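Local structure of Myo-inositol 2-dehydrogenase (Thermotoga maritima, 3EZY) at residues Lys22-Ala27 / Thr291-Val296; Glu79-Cys84 / Val91-Pro96; His176-Ala181 / Ala213-Arg218. The protein catalyses the NAD(+)-dependent oxidation of myo-inositol to scyllo-inosose and probably serves in a myo-inositol degradation pathway. All coordinates share one frame; numbering follows the deposited sequence.

Contact 1 of 3, residues Lys22-Ala27 / Thr291-Val296; sequences KMIDDA and TFIKNV
Ile293 makes a small, wholly apolar contact with Ile24 and Ala27, by which helix 277-298, late in the chain, packs on the loop that leads into strand 27-33 of the NAD-binding Rossmann domain. Most of the touching is done by one methyl: Ile293 CD1 lies 3.4 Å from Ala27 CB, tighter than usual for two carbons, and 3.7 Å from Ile24 CG2. Ile24 offers a second methyl to the same atom, its CD1 standing 3.9 Å from Ile293 CD1. The long branch of Ile293 is extended (chi2 163°), which carries CD1 off the helix and against both partners, while its CG2 stays nearer the helix and meets Ala27 CB at 4.1 Å. No hydrogen bond links the two segments, which together bury 137 Å². An alanine in place of Ile293 would remove the methyl that Ile24 and Ala27 share, and would probably leave a gap between helix and loop. The same helix also receives Ile24 through Leu286, Leu289 and Lys290, and Lys297 NZ bonds to Asp26 O. Beyond the loop, Ile293 and Val296 rest on Leu3 of strand 3-8, and Phe292 on Ala67 and Leu69 of strand 67-70.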
# COMPACT_ATOMS: atom_id res chain seq x y z
N LYS A 22 -23.75 -14.45 24.11
CA LYS A 22 -23.56 -13.45 25.18
C LYS A 22 -23.32 -12.04 24.63
O LYS A 22 -23.48 -11.04 25.33
CB LYS A 22 -22.37 -13.83 26.04
CG LYS A 22 -22.46 -15.25 26.55
CD LYS A 22 -23.15 -16.17 25.54
CE LYS A 22 -22.91 -17.60 25.93
NZ LYS A 22 -23.01 -17.75 27.41
N MET A 23 -22.94 -11.95 23.37
CA MET A 23 -22.50 -10.70 22.79
C MET A 23 -23.70 -10.10 22.12
O MET A 23 -23.64 -9.01 21.53
CB MET A 23 -21.46 -10.98 21.71
CG MET A 23 -20.32 -10.01 21.64
SD MET A 23 -19.03 -10.54 22.78
CE MET A 23 -19.90 -10.39 24.34
N ILE A 24 -24.79 -10.85 22.15
CA ILE A 24 -25.93 -10.45 21.41
C ILE A 24 -27.03 -10.22 22.39
O ILE A 24 -27.19 -10.97 23.35
CB ILE A 24 -26.38 -11.51 20.42
CG1 ILE A 24 -25.21 -11.91 19.51
CG2 ILE A 24 -27.55 -10.98 19.61
CD1 ILE A 24 -25.58 -12.86 18.42
N ASP A 25 -27.78 -9.17 22.19
CA ASP A 25 -28.85 -9.03 23.12
C ASP A 25 -30.27 -9.21 22.69
O ASP A 25 -30.61 -9.18 21.49
CB ASP A 25 -28.63 -7.92 24.13
CG ASP A 25 -27.93 -8.44 25.37
OD1 ASP A 25 -28.44 -8.20 26.49
OD2 ASP A 25 -26.88 -9.14 25.20
N ASP A 26 -31.07 -9.48 23.71
CA ASP A 26 -32.36 -10.07 23.54
C ASP A 26 -32.31 -11.33 22.68
O ASP A 26 -33.21 -11.62 21.90
CB ASP A 26 -33.37 -9.03 23.08
CG ASP A 26 -33.77 -8.11 24.22
OD1 ASP A 26 -32.90 -7.33 24.69
OD2 ASP A 26 -34.95 -8.19 24.67
N ALA A 27 -31.21 -12.08 22.84
CA ALA A 27 -31.19 -13.48 22.49
C ALA A 27 -30.41 -14.20 23.59
O ALA A 27 -29.36 -13.72 24.01
CB ALA A 27 -30.52 -13.67 21.14
N THR A 291 -28.15 -11.11 12.65
CA THR A 291 -29.08 -10.89 11.53
C THR A 291 -30.21 -11.92 11.57
O THR A 291 -31.38 -11.56 11.40
CB THR A 291 -28.38 -10.92 10.14
OG1 THR A 291 -27.31 -9.97 10.12
CG2 THR A 291 -29.37 -10.59 9.01
N PHE A 292 -29.84 -13.18 11.78
CA PHE A 292 -30.81 -14.26 11.99
C PHE A 292 -31.82 -13.92 13.11
O PHE A 292 -33.03 -14.11 12.97
CB PHE A 292 -30.09 -15.58 12.33
CG PHE A 292 -31.05 -16.72 12.67
CD1 PHE A 292 -31.95 -17.19 11.72
CD2 PHE A 292 -31.07 -17.28 13.95
CE1 PHE A 292 -32.84 -18.20 12.00
CE2 PHE A 292 -31.96 -18.32 14.25
CZ PHE A 292 -32.85 -18.78 13.27
N ILE A 293 -31.30 -13.46 14.24
CA ILE A 293 -32.13 -13.07 15.38
C ILE A 293 -33.05 -11.88 15.04
O ILE A 293 -34.23 -11.90 15.37
CB ILE A 293 -31.22 -12.75 16.57
CG1 ILE A 293 -30.58 -14.04 17.07
CG2 ILE A 293 -32.01 -12.01 17.70
CD1 ILE A 293 -29.36 -13.80 17.96
N LYS A 294 -32.50 -10.86 14.39
CA LYS A 294 -33.29 -9.75 13.86
C LYS A 294 -34.41 -10.23 12.94
O LYS A 294 -35.55 -9.78 13.07
CB LYS A 294 -32.40 -8.78 13.06
CG LYS A 294 -33.17 -7.56 12.46
CD LYS A 294 -32.28 -6.62 11.61
CE LYS A 294 -31.81 -7.28 10.30
NZ LYS A 294 -32.80 -7.15 9.15
N ASN A 295 -34.11 -11.15 12.01
CA ASN A 295 -35.14 -11.60 11.08
C ASN A 295 -36.25 -12.30 11.88
O ASN A 295 -37.44 -12.10 11.63
CB ASN A 295 -34.63 -12.62 10.05
CG ASN A 295 -33.51 -12.09 9.18
OD1 ASN A 295 -32.67 -12.88 8.75
ND2 ASN A 295 -33.50 -10.79 8.89
N VAL A 296 -35.85 -13.18 12.79
CA VAL A 296 -36.79 -13.88 13.66
C VAL A 296 -37.66 -12.94 14.49
O VAL A 296 -38.88 -13.01 14.45
CB VAL A 296 -36.08 -14.86 14.60
CG1 VAL A 296 -37.07 -15.37 15.68
CG2 VAL A 296 -35.50 -16.00 13.80

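Contact 2 of 3, residues Glu79-Cys84 / Val91-Pro96; sequences ELVIAC and VFCEKP
Helix 79-84 and strand 91-94 run antiparallel, their axes at 173° and 9.2 Å apart at closest approach, as expected within the beta-alpha-beta unit formed by strand 67-70, helix 77-86 and strand 90-94 of the Rossmann fold. Val81 and Cys84, one turn apart, both point at the strand, and Val91 and Cys93, alternate residues on one side of it, point back. The side chains of Val81 and Val91 cross at about a right angle, methyl against methyl: Val81 CG2 is 3.8 Å from Val91 CG2, and the two CG1 atoms are 4.0 Å apart. At chi1 54° Val91 holds CG1 between its backbone N and carbonyl carbon and CG2 anti to that N, and in this setting both methyls meet Val81. Cys84 meets the root of this valine, its CB 3.9 Å from Val91 CB, while its SG reaches Val91 CG2 at 4.0 Å. Further along, Val81 CG2 also touches Cys93 SG at 3.9 Å, so one methyl bridges two strand residues. All four are buried and no hydrogen bond crosses. Helix 101-114 adds Met107 and Thr111 against Val81, and helix 56-61 adds Ile60 against Cys84. Within the parallel sheet, the strand hydrogen-bonds through Phe92 to Val68 and Val70 of strand 67-70, and through Val91 and Cys93 to Phe119 of strand 118-121.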
# COMPACT_ATOMS: atom_id res chain seq x y z
N GLU A 79 -32.58 -34.09 8.43
CA GLU A 79 -33.46 -34.59 9.47
C GLU A 79 -33.78 -33.54 10.54
O GLU A 79 -34.93 -33.37 10.92
CB GLU A 79 -32.89 -35.84 10.15
CG GLU A 79 -33.75 -36.22 11.38
CD GLU A 79 -33.04 -37.22 12.29
OE1 GLU A 79 -33.45 -37.37 13.47
OE2 GLU A 79 -32.06 -37.86 11.83
N LEU A 80 -32.76 -32.86 11.05
CA LEU A 80 -32.95 -31.87 12.07
C LEU A 80 -33.73 -30.68 11.60
O LEU A 80 -34.59 -30.19 12.33
CB LEU A 80 -31.61 -31.42 12.67
CG LEU A 80 -30.90 -32.59 13.38
CD1 LEU A 80 -29.49 -32.20 13.81
CD2 LEU A 80 -31.80 -33.03 14.57
N VAL A 81 -33.44 -30.18 10.40
CA VAL A 81 -34.17 -28.99 9.93
C VAL A 81 -35.67 -29.35 9.68
O VAL A 81 -36.56 -28.55 9.95
CB VAL A 81 -33.53 -28.42 8.65
CG1 VAL A 81 -34.54 -27.46 7.92
CG2 VAL A 81 -32.22 -27.68 8.99
N ILE A 82 -35.93 -30.53 9.14
CA ILE A 82 -37.35 -30.91 8.94
C ILE A 82 -38.09 -31.09 10.28
O ILE A 82 -39.25 -30.68 10.43
CB ILE A 82 -37.49 -32.17 8.04
CG1 ILE A 82 -36.97 -31.84 6.63
CG2 ILE A 82 -38.98 -32.66 8.01
CD1 ILE A 82 -36.81 -33.02 5.75
N ALA A 83 -37.40 -31.66 11.25
CA ALA A 83 -37.86 -31.74 12.62
C ALA A 83 -38.14 -30.36 13.24
O ALA A 83 -39.15 -30.17 13.94
CB ALA A 83 -36.81 -32.52 13.48
N CYS A 84 -37.28 -29.36 13.00
CA CYS A 84 -37.66 -28.00 13.45
C CYS A 84 -38.96 -27.53 12.79
O CYS A 84 -39.78 -26.86 13.42
CB CYS A 84 -36.56 -26.95 13.17
SG CYS A 84 -35.01 -27.24 14.01
N VAL A 91 -35.35 -21.82 12.05
CA VAL A 91 -34.14 -22.63 11.98
C VAL A 91 -33.01 -21.99 11.16
O VAL A 91 -33.23 -21.50 10.03
CB VAL A 91 -34.42 -24.14 11.53
CG1 VAL A 91 -35.19 -24.23 10.25
CG2 VAL A 91 -33.12 -24.94 11.40
N PHE A 92 -31.81 -21.96 11.76
CA PHE A 92 -30.59 -21.56 11.05
C PHE A 92 -29.80 -22.83 10.85
O PHE A 92 -29.66 -23.63 11.79
CB PHE A 92 -29.81 -20.53 11.90
CG PHE A 92 -28.38 -20.27 11.45
CD1 PHE A 92 -28.07 -19.14 10.70
CD2 PHE A 92 -27.35 -21.16 11.79
CE1 PHE A 92 -26.72 -18.90 10.27
CE2 PHE A 92 -26.03 -20.92 11.40
CZ PHE A 92 -25.71 -19.79 10.63
N CYS A 93 -29.32 -23.07 9.62
CA CYS A 93 -28.52 -24.25 9.32
C CYS A 93 -27.14 -23.87 8.78
O CYS A 93 -27.02 -23.18 7.75
CB CYS A 93 -29.25 -25.15 8.29
SG CYS A 93 -28.51 -26.78 8.05
N GLU A 94 -26.10 -24.38 9.43
CA GLU A 94 -24.75 -24.17 8.96
C GLU A 94 -24.59 -24.70 7.53
O GLU A 94 -25.32 -25.63 7.10
CB GLU A 94 -23.71 -24.85 9.89
CG GLU A 94 -23.07 -23.89 10.91
CD GLU A 94 -22.52 -22.62 10.22
OE1 GLU A 94 -22.76 -21.49 10.70
OE2 GLU A 94 -21.85 -22.77 9.17
N LYS A 95 -23.65 -24.11 6.80
CA LYS A 95 -23.21 -24.60 5.52
C LYS A 95 -22.66 -26.00 5.68
O LYS A 95 -21.99 -26.29 6.68
CB LYS A 95 -22.08 -23.67 4.98
CG LYS A 95 -21.13 -24.34 3.94
CD LYS A 95 -19.98 -25.15 4.55
CE LYS A 95 -18.93 -25.51 3.52
NZ LYS A 95 -18.12 -26.72 3.89
N PRO A 96 -22.92 -26.90 4.69
CA PRO A 96 -23.89 -26.75 3.63
C PRO A 96 -25.21 -27.33 4.14
O PRO A 96 -25.19 -28.20 5.02
CB PRO A 96 -23.35 -27.65 2.54
CG PRO A 96 -22.81 -28.79 3.31
CD PRO A 96 -22.13 -28.13 4.53

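Contact 3 of 3, residues His176-Ala181 / Ala213-Arg218; sequences HDFDMA and AVVVLR
Phe178 and Ala181, one turn apart on helix 174-185, pack against Val215 and Leu217 of strand 212-219 in the GFO/IDH/MocA C-terminal domain, where the helix lies on one side of a mixed beta-sheet. The two short axes run at 25° and approach to 11.3 Å, a wide spacing bridged by side chains. The alternate strand residues Val214 and Val216 pack on Val226 and Val216 of a neighbouring subunit, so the sheet is sandwiched between helix and partner chain. Along the helix, Asp177 comes first; it points toward the strand without touching it, and its carboxylate is held by Ser152 OG and Asn229 ND2. Phe178 follows. With CG anti to the carbonyl carbon (chi1 -67°), its ring turns an edge to the strand: CE1 lies 3.8 Å from Val215 CG1 and 4.0 Å from Leu217 CD2, both methyls near the ring plane. Leu315 and Ala319 of helix 306-325 also pack on this ring. One turn on, the methyl of Ala181 meets the other branch of Leu217, with Ala181 CB 3.6 Å from Leu217 CD1.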
# COMPACT_ATOMS: atom_id res chain seq x y z
N HIS A 176 -18.88 -21.50 -0.99
CA HIS A 176 -18.97 -20.12 -0.48
C HIS A 176 -18.80 -19.13 -1.59
O HIS A 176 -19.47 -18.09 -1.62
CB HIS A 176 -17.87 -19.86 0.56
CG HIS A 176 -18.11 -20.53 1.88
ND1 HIS A 176 -17.35 -21.60 2.33
CD2 HIS A 176 -19.01 -20.27 2.86
CE1 HIS A 176 -17.79 -21.99 3.51
NE2 HIS A 176 -18.79 -21.20 3.85
N ASP A 177 -17.88 -19.43 -2.49
CA ASP A 177 -17.57 -18.55 -3.65
C ASP A 177 -18.73 -18.47 -4.65
O ASP A 177 -19.00 -17.41 -5.17
CB ASP A 177 -16.28 -19.02 -4.30
CG ASP A 177 -15.17 -19.13 -3.29
OD1 ASP A 177 -15.03 -18.10 -2.55
OD2 ASP A 177 -14.49 -20.20 -3.18
N PHE A 178 -19.44 -19.58 -4.87
CA PHE A 178 -20.63 -19.52 -5.72
C PHE A 178 -21.70 -18.63 -5.08
O PHE A 178 -22.33 -17.84 -5.77
CB PHE A 178 -21.22 -20.92 -5.92
CG PHE A 178 -20.36 -21.86 -6.71
CD1 PHE A 178 -19.83 -21.49 -7.94
CD2 PHE A 178 -20.12 -23.15 -6.22
CE1 PHE A 178 -19.09 -22.42 -8.71
CE2 PHE A 178 -19.38 -24.07 -6.95
CZ PHE A 178 -18.84 -23.70 -8.22
N ASP A 179 -21.92 -18.75 -3.77
CA ASP A 179 -22.88 -17.89 -3.10
C ASP A 179 -22.39 -16.43 -3.19
O ASP A 179 -23.17 -15.50 -3.48
CB ASP A 179 -23.08 -18.29 -1.63
CG ASP A 179 -24.06 -17.36 -0.91
OD1 ASP A 179 -25.29 -17.43 -1.22
OD2 ASP A 179 -23.59 -16.49 -0.11
N MET A 180 -21.09 -16.23 -2.94
CA MET A 180 -20.57 -14.86 -2.96
C MET A 180 -20.77 -14.21 -4.35
O MET A 180 -21.15 -13.00 -4.48
CB MET A 180 -19.09 -14.85 -2.56
CG MET A 180 -18.49 -13.46 -2.27
SD MET A 180 -19.26 -12.34 -1.05
CE MET A 180 -19.58 -13.58 0.22
N ALA A 181 -20.52 -15.01 -5.37
CA ALA A 181 -20.73 -14.57 -6.73
C ALA A 181 -22.13 -14.04 -6.99
O ALA A 181 -22.28 -12.99 -7.60
CB ALA A 181 -20.39 -15.73 -7.74
N ALA A 213 -8.24 -25.52 -7.77
CA ALA A 213 -9.22 -25.50 -8.84
C ALA A 213 -9.50 -24.08 -9.32
O ALA A 213 -9.25 -23.10 -8.60
CB ALA A 213 -10.49 -26.14 -8.40
N VAL A 214 -10.00 -24.01 -10.54
CA VAL A 214 -10.41 -22.78 -11.18
C VAL A 214 -11.83 -23.03 -11.72
O VAL A 214 -12.10 -24.13 -12.23
CB VAL A 214 -9.45 -22.41 -12.34
CG1 VAL A 214 -10.07 -21.31 -13.20
CG2 VAL A 214 -8.11 -21.98 -11.82
N VAL A 215 -12.73 -22.05 -11.59
CA VAL A 215 -14.09 -22.17 -12.08
C VAL A 215 -14.50 -20.88 -12.81
O VAL A 215 -14.37 -19.78 -12.26
CB VAL A 215 -15.11 -22.40 -10.93
CG1 VAL A 215 -16.53 -22.34 -11.46
CG2 VAL A 215 -14.87 -23.74 -10.24
N VAL A 216 -14.94 -21.00 -14.05
CA VAL A 216 -15.39 -19.86 -14.81
C VAL A 216 -16.90 -19.83 -14.77
O VAL A 216 -17.56 -20.86 -14.93
CB VAL A 216 -15.00 -19.99 -16.31
CG1 VAL A 216 -15.56 -18.79 -17.12
CG2 VAL A 216 -13.51 -20.09 -16.44
N LEU A 217 -17.46 -18.64 -14.58
CA LEU A 217 -18.90 -18.42 -14.48
C LEU A 217 -19.31 -17.50 -15.61
O LEU A 217 -18.66 -16.50 -15.86
CB LEU A 217 -19.25 -17.72 -13.17
CG LEU A 217 -18.62 -18.26 -11.88
CD1 LEU A 217 -18.98 -17.32 -10.70
CD2 LEU A 217 -19.12 -19.69 -11.62
N ARG A 218 -20.40 -17.85 -16.31
CA ARG A 218 -21.07 -16.92 -17.19
C ARG A 218 -22.42 -16.55 -16.58
O ARG A 218 -23.32 -17.41 -16.35
CB ARG A 218 -21.25 -17.53 -18.59
CG ARG A 218 -22.27 -16.77 -19.41
CD ARG A 218 -22.40 -17.31 -20.83
NE ARG A 218 -21.22 -16.99 -21.62
CZ ARG A 218 -21.07 -15.85 -22.31
NH1 ARG A 218 -22.02 -14.92 -22.29
NH2 ARG A 218 -19.96 -15.65 -22.99

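How the contacts relate
All three contacts are buried and apolar, with no hydrogen bond between their segments, and no helix or strand is shared by two of them. Contacts 2 and 3 each join a helix to a strand through four buried residues, one in the Rossmann domain and the other in the C-terminal domain; their helices run antiparallel and nearly parallel to the strands, respectively. Contact 1 instead sets a helix on a loop and lies furthest from the chain's centre, with exposed Asp26 at its margin. Contacts 1 and 2 meet where Phe292 CZ lies 3.7 Å from Phe92 N, and contacts 2 and 3 where Lys95 packs on His176. Contacts 1 and 3, about 30 Å apart between centres, do not touch.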